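Local coordinates for protein mandelate racemase/muconate lactonizing enzyme (Jannaschia sp., PDB 4J3Z) that is of unknown specificity but probably abstracts a proton next to the carboxylate of its substrate, as enzymes of the enolase superfamily do, at residues F10-P15 with T339-A344; Y23-R28 with H53-V58; Q85-T90 with G265-T270. All coordinates share one frame; numbering follows the deposited sequence.

Contact 1 (F10-P15 with T339-A344)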
ATOM      1  N   PHE D  10      -2.490 -49.656  -0.128  1.00 29.82           N
ATOM      2  CA  PHE D  10      -1.397 -50.310  -0.858  1.00 30.79           C
ATOM      3  C   PHE D  10      -0.155 -49.416  -0.908  1.00 31.78           C
ATOM      4  O   PHE D  10      -0.212 -48.270  -1.374  1.00 31.77           O
ATOM      5  CB  PHE D  10      -1.819 -50.649  -2.298  1.00 29.66           C
ATOM      6  CG  PHE D  10      -2.914 -51.678  -2.397  1.00 29.92           C
ATOM      7  CD1 PHE D  10      -2.616 -53.038  -2.387  1.00 29.16           C
ATOM      8  CD2 PHE D  10      -4.244 -51.292  -2.519  1.00 30.70           C
ATOM      9  CE1 PHE D  10      -3.615 -53.990  -2.489  1.00 28.53           C
ATOM     10  CE2 PHE D  10      -5.254 -52.243  -2.613  1.00 30.60           C
ATOM     11  CZ  PHE D  10      -4.936 -53.594  -2.601  1.00 29.75           C
ATOM     12  N   ALA D  11       0.966 -49.940  -0.423  1.00 30.97           N
ATOM     13  CA  ALA D  11       2.246 -49.263  -0.564  1.00 29.19           C
ATOM     14  C   ALA D  11       2.961 -49.888  -1.752  1.00 28.96           C
ATOM     15  O   ALA D  11       3.298 -51.074  -1.729  1.00 29.15           O
ATOM     16  CB  ALA D  11       3.060 -49.411   0.702  1.00 29.49           C
ATOM     17  N   VAL D  12       3.174 -49.098  -2.800  1.00 28.09           N
ATOM     18  CA  VAL D  12       3.680 -49.632  -4.057  1.00 28.50           C
ATOM     19  C   VAL D  12       5.072 -49.089  -4.409  1.00 29.25           C
ATOM     20  O   VAL D  12       5.289 -47.889  -4.408  1.00 30.99           O
ATOM     21  CB  VAL D  12       2.678 -49.394  -5.216  1.00 27.23           C
ATOM     22  CG1 VAL D  12       3.204 -49.998  -6.503  1.00 27.44           C
ATOM     23  CG2 VAL D  12       1.317 -50.009  -4.892  1.00 26.38           C
ATOM     24  N   ALA D  13       6.008 -49.989  -4.693  1.00 29.45           N
ATOM     25  CA  ALA D  13       7.353 -49.613  -5.153  1.00 29.41           C
ATOM     26  C   ALA D  13       7.416 -49.619  -6.673  1.00 29.66           C
ATOM     27  O   ALA D  13       7.261 -50.673  -7.293  1.00 29.80           O
ATOM     28  CB  ALA D  13       8.408 -50.555  -4.582  1.00 28.07           C
ATOM     29  N   PRO D  14       7.596 -48.437  -7.286  1.00 30.39           N
ATOM     30  CA  PRO D  14       7.890 -48.420  -8.714  1.00 30.46           C
ATOM     31  C   PRO D  14       9.219 -49.120  -8.981  1.00 31.42           C
ATOM     32  O   PRO D  14      10.177 -48.916  -8.220  1.00 32.18           O
ATOM     33  CB  PRO D  14       8.018 -46.927  -9.021  1.00 29.82           C
ATOM     34  CG  PRO D  14       7.134 -46.269  -8.012  1.00 29.87           C
ATOM     35  CD  PRO D  14       7.338 -47.080  -6.763  1.00 30.29           C
ATOM     36  N   PRO D  15       9.279 -49.958 -10.032  1.00 30.40           N
ATOM     37  CA  PRO D  15      10.567 -50.544 -10.394  1.00 32.03           C
ATOM     38  C   PRO D  15      11.539 -49.482 -10.910  1.00 35.43           C
ATOM     39  O   PRO D  15      11.113 -48.362 -11.225  1.00 35.26           O
ATOM     40  CB  PRO D  15      10.212 -51.537 -11.511  1.00 31.01           C
ATOM     41  CG  PRO D  15       8.898 -51.082 -12.050  1.00 30.71           C
ATOM     42  CD  PRO D  15       8.181 -50.463 -10.875  1.00 30.53           C
ATOM     43  N   THR D 339       5.301 -44.096 -17.835  1.00 28.13           N
ATOM     44  CA  THR D 339       6.061 -45.334 -17.717  1.00 27.59           C
ATOM     45  C   THR D 339       5.175 -46.561 -17.937  1.00 27.99           C
ATOM     46  O   THR D 339       3.952 -46.465 -17.816  1.00 28.30           O
ATOM     47  CB  THR D 339       6.696 -45.476 -16.324  1.00 26.70           C
ATOM     48  OG1 THR D 339       5.679 -45.829 -15.372  1.00 26.91           O
ATOM     49  CG2 THR D 339       7.397 -44.186 -15.913  1.00 25.84           C
ATOM     50  N   PRO D 340       5.794 -47.722 -18.262  1.00 26.63           N
ATOM     51  CA  PRO D 340       5.105 -49.018 -18.296  1.00 25.56           C
ATOM     52  C   PRO D 340       4.399 -49.389 -16.985  1.00 26.60           C
ATOM     53  O   PRO D 340       3.237 -49.820 -17.004  1.00 27.36           O
ATOM     54  CB  PRO D 340       6.243 -50.006 -18.571  1.00 25.36           C
ATOM     55  CG  PRO D 340       7.251 -49.210 -19.334  1.00 25.41           C
ATOM     56  CD  PRO D 340       7.175 -47.816 -18.779  1.00 25.37           C
ATOM     57  N   PHE D 341       5.087 -49.241 -15.854  1.00 26.76           N
ATOM     58  CA  PHE D 341       4.496 -49.607 -14.570  1.00 26.86           C
ATOM     59  C   PHE D 341       3.190 -48.853 -14.299  1.00 26.98           C
ATOM     60  O   PHE D 341       2.209 -49.443 -13.834  1.00 27.36           O
ATOM     61  CB  PHE D 341       5.486 -49.404 -13.430  1.00 28.15           C
ATOM     62  CG  PHE D 341       5.002 -49.933 -12.106  1.00 28.73           C
ATOM     63  CD1 PHE D 341       4.710 -51.287 -11.947  1.00 29.06           C
ATOM     64  CD2 PHE D 341       4.859 -49.089 -11.017  1.00 28.25           C
ATOM     65  CE1 PHE D 341       4.287 -51.778 -10.722  1.00 28.42           C
ATOM     66  CE2 PHE D 341       4.428 -49.574  -9.791  1.00 27.81           C
ATOM     67  CZ  PHE D 341       4.143 -50.922  -9.648  1.00 27.93           C
ATOM     68  N   HIS D 342       3.189 -47.553 -14.594  1.00 26.14           N
ATOM     69  CA  HIS D 342       1.975 -46.747 -14.604  1.00 25.55           C
ATOM     70  C   HIS D 342       0.828 -47.415 -15.377  1.00 26.00           C
ATOM     71  O   HIS D 342      -0.300 -47.454 -14.890  1.00 26.68           O
ATOM     72  CB  HIS D 342       2.262 -45.358 -15.190  1.00 25.53           C
ATOM     73  CG  HIS D 342       2.900 -44.408 -14.224  1.00 25.55           C
ATOM     74  ND1 HIS D 342       4.263 -44.220 -14.152  1.00 25.72           N
ATOM     75  CD2 HIS D 342       2.359 -43.582 -13.296  1.00 25.94           C
ATOM     76  CE1 HIS D 342       4.538 -43.329 -13.215  1.00 26.02           C
ATOM     77  NE2 HIS D 342       3.399 -42.922 -12.685  1.00 26.69           N
ATOM     78  N   GLU D 343       1.116 -47.936 -16.570  1.00 25.43           N
ATOM     79  CA  GLU D 343       0.094 -48.579 -17.413  1.00 25.96           C
ATOM     80  C   GLU D 343      -0.176 -50.048 -17.030  1.00 26.53           C
ATOM     81  O   GLU D 343      -1.168 -50.638 -17.460  1.00 26.10           O
ATOM     82  CB  GLU D 343       0.483 -48.467 -18.898  1.00 26.19           C
ATOM     83  CG  GLU D 343      -0.604 -48.834 -19.902  1.00 26.05           C
ATOM     84  CD  GLU D 343      -1.776 -47.858 -19.932  1.00 26.51           C
ATOM     85  OE1 GLU D 343      -1.589 -46.645 -19.665  1.00 26.33           O
ATOM     86  OE2 GLU D 343      -2.891 -48.308 -20.252  1.00 26.34           O
ATOM     87  N   ALA D 344       0.709 -50.626 -16.222  1.00 27.06           N
ATOM     88  CA  ALA D 344       0.522 -51.985 -15.708  1.00 27.35           C
ATOM     89  C   ALA D 344      -0.251 -52.003 -14.390  1.00 28.32           C
ATOM     90  O   ALA D 344      -1.105 -52.876 -14.182  1.00 28.81           O
ATOM     91  CB  ALA D 344       1.872 -52.678 -15.530  1.00 27.15           C
TER
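F341 turns one face of its phenyl ring to P15, and V12 meets the same ring at its outer edge. P15 CD lies 3.4 Å from F341 CG and, seen from the ring centroid, 18° off the ring normal, a CH-pi contact displaced toward the rim. V12 comes in close to the ring plane, its CG1 3.4 Å from F341 CZ, so the valine abuts the edge while the proline covers a face. Between the two, the backbone passes obliquely by the ring at P14, whose CA is 3.8 Å from F341 CE2. With F341 CG anti to the backbone N (chi1 -172°), the ring is carried off the first turn of helix 340-345 toward strand 4-12. That turn is capped by T339, whose OG1 accepts from H342 N at 3.1 Å in a nearly straight bond. No hydrogen bond joins the two segments; the contact is apolar. W24 of strand 24-31, its plane at about 25° to the F341 ring, I373 of helix 371-376 and H377 just after it also meet F341, setting it among the end of strand 4-12, its neighbour 24-31 and that helix.

Contact 2 (Y23-R28 with H53-V58)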
ATOM      1  N   TYR D  23       8.087 -44.716  -3.519  1.00 37.52           N
ATOM      2  CA  TYR D  23       6.844 -45.455  -3.289  1.00 34.86           C
ATOM      3  C   TYR D  23       5.610 -44.609  -3.576  1.00 34.45           C
ATOM      4  O   TYR D  23       5.644 -43.382  -3.418  1.00 34.42           O
ATOM      5  CB  TYR D  23       6.776 -45.984  -1.854  1.00 34.83           C
ATOM      6  CG  TYR D  23       6.889 -44.922  -0.781  1.00 34.66           C
ATOM      7  CD1 TYR D  23       5.804 -44.103  -0.459  1.00 34.33           C
ATOM      8  CD2 TYR D  23       8.079 -44.743  -0.079  1.00 34.32           C
ATOM      9  CE1 TYR D  23       5.901 -43.135   0.522  1.00 34.82           C
ATOM     10  CE2 TYR D  23       8.183 -43.783   0.910  1.00 35.92           C
ATOM     11  CZ  TYR D  23       7.092 -42.979   1.203  1.00 35.80           C
ATOM     12  OH  TYR D  23       7.190 -42.019   2.182  1.00 35.38           O
ATOM     13  N   TRP D  24       4.531 -45.265  -4.003  1.00 31.85           N
ATOM     14  CA  TRP D  24       3.226 -44.613  -4.106  1.00 29.70           C
ATOM     15  C   TRP D  24       2.303 -45.141  -3.023  1.00 29.15           C
ATOM     16  O   TRP D  24       2.411 -46.303  -2.635  1.00 28.71           O
ATOM     17  CB  TRP D  24       2.589 -44.848  -5.472  1.00 28.63           C
ATOM     18  CG  TRP D  24       3.416 -44.400  -6.641  1.00 27.66           C
ATOM     19  CD1 TRP D  24       4.276 -43.335  -6.689  1.00 28.35           C
ATOM     20  CD2 TRP D  24       3.443 -44.996  -7.941  1.00 27.10           C
ATOM     21  NE1 TRP D  24       4.837 -43.237  -7.942  1.00 28.72           N
ATOM     22  CE2 TRP D  24       4.337 -44.240  -8.730  1.00 27.69           C
ATOM     23  CE3 TRP D  24       2.806 -46.102  -8.516  1.00 27.72           C
ATOM     24  CZ2 TRP D  24       4.611 -44.555 -10.060  1.00 27.37           C
ATOM     25  CZ3 TRP D  24       3.072 -46.409  -9.849  1.00 27.47           C
ATOM     26  CH2 TRP D  24       3.978 -45.641 -10.599  1.00 26.96           C
ATOM     27  N   LEU D  25       1.399 -44.284  -2.544  1.00 28.22           N
ATOM     28  CA  LEU D  25       0.455 -44.650  -1.499  1.00 27.70           C
ATOM     29  C   LEU D  25      -0.971 -44.637  -2.022  1.00 27.75           C
ATOM     30  O   LEU D  25      -1.599 -43.574  -2.147  1.00 26.89           O
ATOM     31  CB  LEU D  25       0.579 -43.694  -0.306  1.00 27.76           C
ATOM     32  CG  LEU D  25       1.614 -43.988   0.772  1.00 27.46           C
ATOM     33  CD1 LEU D  25       2.192 -42.684   1.319  1.00 29.25           C
ATOM     34  CD2 LEU D  25       0.987 -44.818   1.878  1.00 25.40           C
ATOM     35  N   LEU D  26      -1.492 -45.826  -2.308  1.00 28.65           N
ATOM     36  CA  LEU D  26      -2.829 -45.948  -2.893  1.00 28.19           C
ATOM     37  C   LEU D  26      -3.846 -46.455  -1.881  1.00 27.98           C
ATOM     38  O   LEU D  26      -3.537 -47.334  -1.078  1.00 27.95           O
ATOM     39  CB  LEU D  26      -2.804 -46.875  -4.106  1.00 27.49           C
ATOM     40  CG  LEU D  26      -1.728 -46.719  -5.181  1.00 27.78           C
ATOM     41  CD1 LEU D  26      -2.085 -47.595  -6.373  1.00 27.82           C
ATOM     42  CD2 LEU D  26      -1.548 -45.268  -5.616  1.00 27.05           C
ATOM     43  N   VAL D  27      -5.051 -45.884  -1.931  1.00 27.56           N
ATOM     44  CA  VAL D  27      -6.175 -46.307  -1.094  1.00 26.93           C
ATOM     45  C   VAL D  27      -7.333 -46.840  -1.957  1.00 25.98           C
ATOM     46  O   VAL D  27      -7.622 -46.303  -3.029  1.00 25.72           O
ATOM     47  CB  VAL D  27      -6.673 -45.172  -0.156  1.00 27.11           C
ATOM     48  CG1 VAL D  27      -5.517 -44.546   0.621  1.00 25.87           C
ATOM     49  CG2 VAL D  27      -7.456 -44.102  -0.915  1.00 26.73           C
ATOM     50  N   ARG D  28      -7.974 -47.907  -1.495  1.00 25.35           N
ATOM     51  CA  ARG D  28      -9.177 -48.424  -2.150  1.00 25.66           C
ATOM     52  C   ARG D  28     -10.304 -48.569  -1.129  1.00 26.41           C
ATOM     53  O   ARG D  28     -10.278 -49.473  -0.297  1.00 26.48           O
ATOM     54  CB  ARG D  28      -8.893 -49.766  -2.827  1.00 25.62           C
ATOM     55  CG  ARG D  28     -10.070 -50.343  -3.596  1.00 24.88           C
ATOM     56  CD  ARG D  28      -9.987 -51.858  -3.587  1.00 25.30           C
ATOM     57  NE  ARG D  28      -9.465 -52.371  -4.843  1.00 26.09           N
ATOM     58  CZ  ARG D  28      -8.637 -53.403  -4.965  1.00 26.10           C
ATOM     59  NH1 ARG D  28      -8.194 -54.050  -3.889  1.00 25.77           N
ATOM     60  NH2 ARG D  28      -8.241 -53.778  -6.181  1.00 25.52           N
ATOM     61  N   HIS D  53      -1.096 -45.536   9.435  1.00 30.10           N
ATOM     62  CA  HIS D  53      -1.823 -45.289  10.677  1.00 29.75           C
ATOM     63  C   HIS D  53      -2.493 -43.918  10.680  1.00 29.39           C
ATOM     64  O   HIS D  53      -3.558 -43.756  11.263  1.00 29.16           O
ATOM     65  CB  HIS D  53      -0.911 -45.466  11.886  1.00 31.13           C
ATOM     66  CG  HIS D  53      -0.331 -46.841  12.000  1.00 32.05           C
ATOM     67  ND1 HIS D  53       0.979 -47.132  11.671  1.00 32.65           N
ATOM     68  CD2 HIS D  53      -0.878 -48.004  12.421  1.00 31.13           C
ATOM     69  CE1 HIS D  53       1.207 -48.417  11.876  1.00 31.82           C
ATOM     70  NE2 HIS D  53       0.094 -48.970  12.325  1.00 30.98           N
ATOM     71  N   VAL D  54      -1.882 -42.941  10.006  1.00 29.54           N
ATOM     72  CA  VAL D  54      -2.532 -41.643   9.783  1.00 28.89           C
ATOM     73  C   VAL D  54      -3.766 -41.775   8.868  1.00 28.43           C
ATOM     74  O   VAL D  54      -4.840 -41.251   9.190  1.00 27.33           O
ATOM     75  CB  VAL D  54      -1.552 -40.597   9.210  1.00 28.61           C
ATOM     76  CG1 VAL D  54      -2.310 -39.456   8.534  1.00 28.49           C
ATOM     77  CG2 VAL D  54      -0.637 -40.061  10.302  1.00 28.95           C
ATOM     78  N   ILE D  55      -3.606 -42.482   7.742  1.00 28.02           N
ATOM     79  CA  ILE D  55      -4.678 -42.631   6.739  1.00 26.57           C
ATOM     80  C   ILE D  55      -5.829 -43.446   7.304  1.00 26.59           C
ATOM     81  O   ILE D  55      -6.993 -43.092   7.121  1.00 27.15           O
ATOM     82  CB  ILE D  55      -4.180 -43.262   5.408  1.00 25.48           C
ATOM     83  CG1 ILE D  55      -3.091 -42.402   4.763  1.00 25.53           C
ATOM     84  CG2 ILE D  55      -5.326 -43.419   4.423  1.00 24.81           C
ATOM     85  CD1 ILE D  55      -2.085 -43.176   3.917  1.00 25.17           C
ATOM     86  N   HIS D  56      -5.511 -44.530   8.005  1.00 27.40           N
ATOM     87  CA  HIS D  56      -6.552 -45.284   8.720  1.00 29.13           C
ATOM     88  C   HIS D  56      -7.231 -44.454   9.817  1.00 28.50           C
ATOM     89  O   HIS D  56      -8.418 -44.629  10.076  1.00 29.93           O
ATOM     90  CB  HIS D  56      -5.994 -46.580   9.311  1.00 30.93           C
ATOM     91  CG  HIS D  56      -6.214 -47.786   8.450  1.00 30.99           C
ATOM     92  ND1 HIS D  56      -5.190 -48.411   7.768  1.00 30.79           N
ATOM     93  CD2 HIS D  56      -7.344 -48.462   8.134  1.00 30.93           C
ATOM     94  CE1 HIS D  56      -5.677 -49.436   7.089  1.00 30.87           C
ATOM     95  NE2 HIS D  56      -6.982 -49.489   7.296  1.00 31.37           N
ATOM     96  N   ASP D  57      -6.482 -43.556  10.453  1.00 28.72           N
ATOM     97  CA  ASP D  57      -7.042 -42.661  11.481  1.00 30.23           C
ATOM     98  C   ASP D  57      -8.078 -41.707  10.877  1.00 29.40           C
ATOM     99  O   ASP D  57      -9.196 -41.617  11.389  1.00 28.78           O
ATOM    100  CB  ASP D  57      -5.921 -41.886  12.191  1.00 31.10           C
ATOM    101  CG  ASP D  57      -6.350 -41.305  13.531  1.00 33.50           C
ATOM    102  OD1 ASP D  57      -7.207 -40.392  13.546  1.00 34.76           O
ATOM    103  OD2 ASP D  57      -5.808 -41.748  14.575  1.00 33.62           O
ATOM    104  N   VAL D  58      -7.706 -41.028   9.782  1.00 28.02           N
ATOM    105  CA  VAL D  58      -8.551 -40.013   9.119  1.00 27.65           C
ATOM    106  C   VAL D  58      -9.869 -40.606   8.598  1.00 29.35           C
ATOM    107  O   VAL D  58     -10.944 -40.022   8.782  1.00 29.87           O
ATOM    108  CB  VAL D  58      -7.779 -39.288   7.975  1.00 27.41           C
ATOM    109  CG1 VAL D  58      -8.697 -38.425   7.114  1.00 26.24           C
ATOM    110  CG2 VAL D  58      -6.632 -38.443   8.534  1.00 26.49           C
TER
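I55 reaches from helix 48-62 to L25 and V27 on strand 24-31, in the alpha+beta N-terminal domain of the enolase superfamily, where a three-stranded antiparallel sheet is followed in the chain by helices. The contact across the two segments is wholly apolar. L25 and V27, two residues apart on the strand, both point to the helix, whereas L26 between them points away. Of residues 53-58, I55 alone meets them, and it does so with both of its branches, its side chain lying at a slant to those of L25 and V27. V27 also touches L98 of helix 89-109, and I55 packs on A94 and L98 of that helix, which makes the interior a three-way junction of sheet and two helices.

No hydrogen bond joins strand and helix; the strand's backbone bonds go to its neighbours in the sheet. The strand is the middle one: L26 and R28 pair with F10 and D8 on one neighbour, L25 and V27 with V41 and G39 on the other. In the helix D57 N donates to H53 O at 3.0 Å.

Polar and ring contacts with the second subunit come from other residues of the helix. D57 OD2 accepts from G47 N of that subunit, and H53 stacks on H53 of the same partner.

The first torsion of I55 (chi1 -60°) explains its fork: CG2, anti to the backbone N, lies 4.0 Å from V27 CG1, while the other branch carries CD1 to 4.0 Å from L25 CD2.

Contact 3 (Q85-T90 with G265-T270)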
ATOM      1  N   GLN D  85      -8.065 -26.857  12.374  1.00 30.28           N
ATOM      2  CA  GLN D  85      -8.648 -25.906  11.432  1.00 28.51           C
ATOM      3  C   GLN D  85      -7.572 -25.018  10.776  1.00 28.12           C
ATOM      4  O   GLN D  85      -7.765 -23.820  10.575  1.00 27.90           O
ATOM      5  CB  GLN D  85      -9.760 -25.087  12.109  1.00 27.43           C
ATOM      6  CG  GLN D  85     -11.018 -24.936  11.270  1.00 27.33           C
ATOM      7  CD  GLN D  85     -12.192 -24.371  12.061  1.00 26.92           C
ATOM      8  OE1 GLN D  85     -12.317 -23.156  12.229  1.00 26.00           O
ATOM      9  NE2 GLN D  85     -13.067 -25.255  12.544  1.00 26.83           N
ATOM     10  N   ARG D  86      -6.434 -25.631  10.463  1.00 28.03           N
ATOM     11  CA  ARG D  86      -5.390 -25.018   9.645  1.00 28.16           C
ATOM     12  C   ARG D  86      -4.616 -26.072   8.838  1.00 29.19           C
ATOM     13  O   ARG D  86      -4.510 -27.224   9.269  1.00 29.05           O
ATOM     14  CB  ARG D  86      -4.441 -24.102  10.449  1.00 28.52           C
ATOM     15  CG  ARG D  86      -4.058 -24.511  11.871  1.00 28.05           C
ATOM     16  CD  ARG D  86      -3.121 -25.715  11.973  1.00 28.35           C
ATOM     17  NE  ARG D  86      -2.141 -25.865  10.903  1.00 26.94           N
ATOM     18  CZ  ARG D  86      -0.985 -25.212  10.805  1.00 27.12           C
ATOM     19  NH1 ARG D  86      -0.631 -24.295  11.699  1.00 27.66           N
ATOM     20  NH2 ARG D  86      -0.183 -25.466   9.776  1.00 26.66           N
ATOM     21  N   PRO D  87      -4.073 -25.675   7.662  1.00 29.20           N
ATOM     22  CA  PRO D  87      -3.480 -26.614   6.704  1.00 28.69           C
ATOM     23  C   PRO D  87      -2.486 -27.589   7.321  1.00 30.28           C
ATOM     24  O   PRO D  87      -1.573 -27.171   8.048  1.00 30.53           O
ATOM     25  CB  PRO D  87      -2.775 -25.696   5.709  1.00 28.28           C
ATOM     26  CG  PRO D  87      -3.596 -24.459   5.720  1.00 28.39           C
ATOM     27  CD  PRO D  87      -4.067 -24.292   7.140  1.00 28.34           C
ATOM     28  N   ASP D  88      -2.674 -28.873   7.016  1.00 30.51           N
ATOM     29  CA  ASP D  88      -1.811 -29.937   7.512  1.00 31.72           C
ATOM     30  C   ASP D  88      -1.561 -30.962   6.423  1.00 31.25           C
ATOM     31  O   ASP D  88      -2.380 -31.856   6.232  1.00 33.16           O
ATOM     32  CB  ASP D  88      -2.445 -30.636   8.724  1.00 32.55           C
ATOM     33  CG  ASP D  88      -1.478 -31.597   9.422  1.00 32.01           C
ATOM     34  OD1 ASP D  88      -0.611 -32.192   8.747  1.00 32.19           O
ATOM     35  OD2 ASP D  88      -1.581 -31.753  10.651  1.00 31.23           O
ATOM     36  N   PRO D  89      -0.408 -30.867   5.735  1.00 28.95           N
ATOM     37  CA  PRO D  89      -0.157 -31.730   4.587  1.00 27.54           C
ATOM     38  C   PRO D  89      -0.223 -33.220   4.923  1.00 27.76           C
ATOM     39  O   PRO D  89      -0.599 -34.020   4.064  1.00 27.84           O
ATOM     40  CB  PRO D  89       1.258 -31.333   4.139  1.00 26.61           C
ATOM     41  CG  PRO D  89       1.878 -30.675   5.319  1.00 26.45           C
ATOM     42  CD  PRO D  89       0.750 -30.008   6.045  1.00 28.24           C
ATOM     43  N   THR D  90       0.145 -33.587   6.153  1.00 26.85           N
ATOM     44  CA  THR D  90       0.085 -34.982   6.593  1.00 26.85           C
ATOM     45  C   THR D  90      -1.364 -35.464   6.730  1.00 27.23           C
ATOM     46  O   THR D  90      -1.756 -36.436   6.082  1.00 27.85           O
ATOM     47  CB  THR D  90       0.882 -35.197   7.902  1.00 27.37           C
ATOM     48  OG1 THR D  90       2.264 -34.901   7.665  1.00 26.89           O
ATOM     49  CG2 THR D  90       0.773 -36.628   8.394  1.00 27.79           C
ATOM     50  N   GLY D 265      -4.410 -26.992   0.959  1.00 27.47           N
ATOM     51  CA  GLY D 265      -5.508 -26.141   1.394  1.00 28.87           C
ATOM     52  C   GLY D 265      -5.618 -24.880   0.559  1.00 29.82           C
ATOM     53  O   GLY D 265      -4.635 -24.164   0.347  1.00 29.88           O
ATOM     54  N   VAL D 266      -6.831 -24.614   0.093  1.00 29.74           N
ATOM     55  CA  VAL D 266      -7.108 -23.508  -0.821  1.00 30.50           C
ATOM     56  C   VAL D 266      -6.639 -22.155  -0.269  1.00 31.78           C
ATOM     57  O   VAL D 266      -6.280 -21.263  -1.041  1.00 34.60           O
ATOM     58  CB  VAL D 266      -8.610 -23.499  -1.244  1.00 32.24           C
ATOM     59  CG1 VAL D 266      -9.504 -22.867  -0.179  1.00 31.90           C
ATOM     60  CG2 VAL D 266      -8.803 -22.818  -2.590  1.00 34.26           C
ATOM     61  N   THR D 267      -6.607 -22.013   1.060  1.00 30.42           N
ATOM     62  CA  THR D 267      -6.060 -20.811   1.709  1.00 27.97           C
ATOM     63  C   THR D 267      -4.568 -20.557   1.438  1.00 28.26           C
ATOM     64  O   THR D 267      -4.137 -19.397   1.360  1.00 28.83           O
ATOM     65  CB  THR D 267      -6.301 -20.815   3.232  1.00 26.94           C
ATOM     66  OG1 THR D 267      -5.996 -19.523   3.776  1.00 25.70           O
ATOM     67  CG2 THR D 267      -5.460 -21.908   3.948  1.00 25.54           C
ATOM     68  N   GLU D 268      -3.780 -21.624   1.317  1.00 27.27           N
ATOM     69  CA  GLU D 268      -2.335 -21.485   1.112  1.00 27.00           C
ATOM     70  C   GLU D 268      -2.035 -21.100  -0.326  1.00 27.99           C
ATOM     71  O   GLU D 268      -1.192 -20.240  -0.582  1.00 29.24           O
ATOM     72  CB  GLU D 268      -1.589 -22.765   1.499  1.00 26.63           C
ATOM     73  CG  GLU D 268      -1.267 -22.873   2.983  1.00 25.87           C
ATOM     74  CD  GLU D 268      -0.461 -24.113   3.353  1.00 25.94           C
ATOM     75  OE1 GLU D 268      -0.296 -25.044   2.518  1.00 25.79           O
ATOM     76  OE2 GLU D 268      -0.004 -24.171   4.512  1.00 25.49           O
ATOM     77  N   PHE D 269      -2.734 -21.747  -1.257  1.00 26.92           N
ATOM     78  CA  PHE D 269      -2.712 -21.367  -2.657  1.00 25.76           C
ATOM     79  C   PHE D 269      -3.103 -19.895  -2.846  1.00 25.88           C
ATOM     80  O   PHE D 269      -2.432 -19.175  -3.590  1.00 24.96           O
ATOM     81  CB  PHE D 269      -3.628 -22.295  -3.462  1.00 25.60           C
ATOM     82  CG  PHE D 269      -3.055 -23.670  -3.677  1.00 25.68           C
ATOM     83  CD1 PHE D 269      -3.222 -24.665  -2.722  1.00 26.20           C
ATOM     84  CD2 PHE D 269      -2.334 -23.963  -4.828  1.00 25.65           C
ATOM     85  CE1 PHE D 269      -2.686 -25.929  -2.908  1.00 26.39           C
ATOM     86  CE2 PHE D 269      -1.802 -25.229  -5.026  1.00 26.85           C
ATOM     87  CZ  PHE D 269      -1.978 -26.214  -4.063  1.00 26.89           C
ATOM     88  N   THR D 270      -4.183 -19.470  -2.172  1.00 25.75           N
ATOM     89  CA  THR D 270      -4.634 -18.064  -2.126  1.00 24.71           C
ATOM     90  C   THR D 270      -3.472 -17.110  -1.836  1.00 24.72           C
ATOM     91  O   THR D 270      -3.267 -16.122  -2.549  1.00 24.87           O
ATOM     92  CB  THR D 270      -5.734 -17.872  -1.051  1.00 25.25           C
ATOM     93  OG1 THR D 270      -6.892 -18.641  -1.403  1.00 26.54           O
ATOM     94  CG2 THR D 270      -6.128 -16.404  -0.895  1.00 24.23           C
TER
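P87 makes a buried van der Waals contact with T267 and E268, where the loop leading into helix 89-109 meets the first turn of helix 266-274. The proline ring crosses T267 at about a right angle, with P87 CG 3.6 Å from T267 CG2. It also lies against the carboxylate end of E268, P87 CB being 3.4 Å from E268 OE2. The glutamate runs extended beyond CG (chi2 -177°), which brings its acid group alongside the proline. At G265, the N-cap residue, the backbones come closest, its CA 5.7 Å from P87 CA.

Helix 266-274 follows strand 257-259 and belongs to the outer layer of the beta/alpha barrel of the enolase superfamily, so P87 joins the capping-domain helices to the barrel.

The polar groups look to the second subunit. E268 OE2 forms a salt bridge with R86 NH2 of that subunit, while OE1 accepts from T264 N of its own chain; the acid is thus held at both oxygens. R86 of this chain in turn reaches E268 of the second subunit through NH1. Within its own chain NE and NH2 bind P87 O side-on, which helps to fix its orientation. The NH2 bond, 2.8 Å to P87 O, lies in the carbonyl plane, whereas NE approaches the same oxygen from above that plane at 3.2 Å. T267 has its strongest polar partner in D241 of the second subunit. T90 OG1 is hydrogen-bonded to D88 OD2 of the second subunit, and D88 of this chain sits at the N-cap of helix 89-109.

Contacts 1 and 2 share the three-stranded sheet of the N-terminal domain: their centres are 17 Å apart, and strands 4-12 and 24-31 pair directly, V12 O lying 2.8 Å from W24 N. The centres of contacts 2 and 3 are 19 Å apart, and V54 packs on T90 between them. Contacts 1 and 3, 29 Å apart between centres, lie on opposite sides of the chain's centre. Along the chain, contact 2 closes before contact 3 opens, and contact 1 spans both. Contacts 1 and 3 thus fasten N-terminal elements to two well-separated parts of the C-terminal region, while contact 2 holds the N-terminal domain together. Contacts 2 and 3 also face the second subunit.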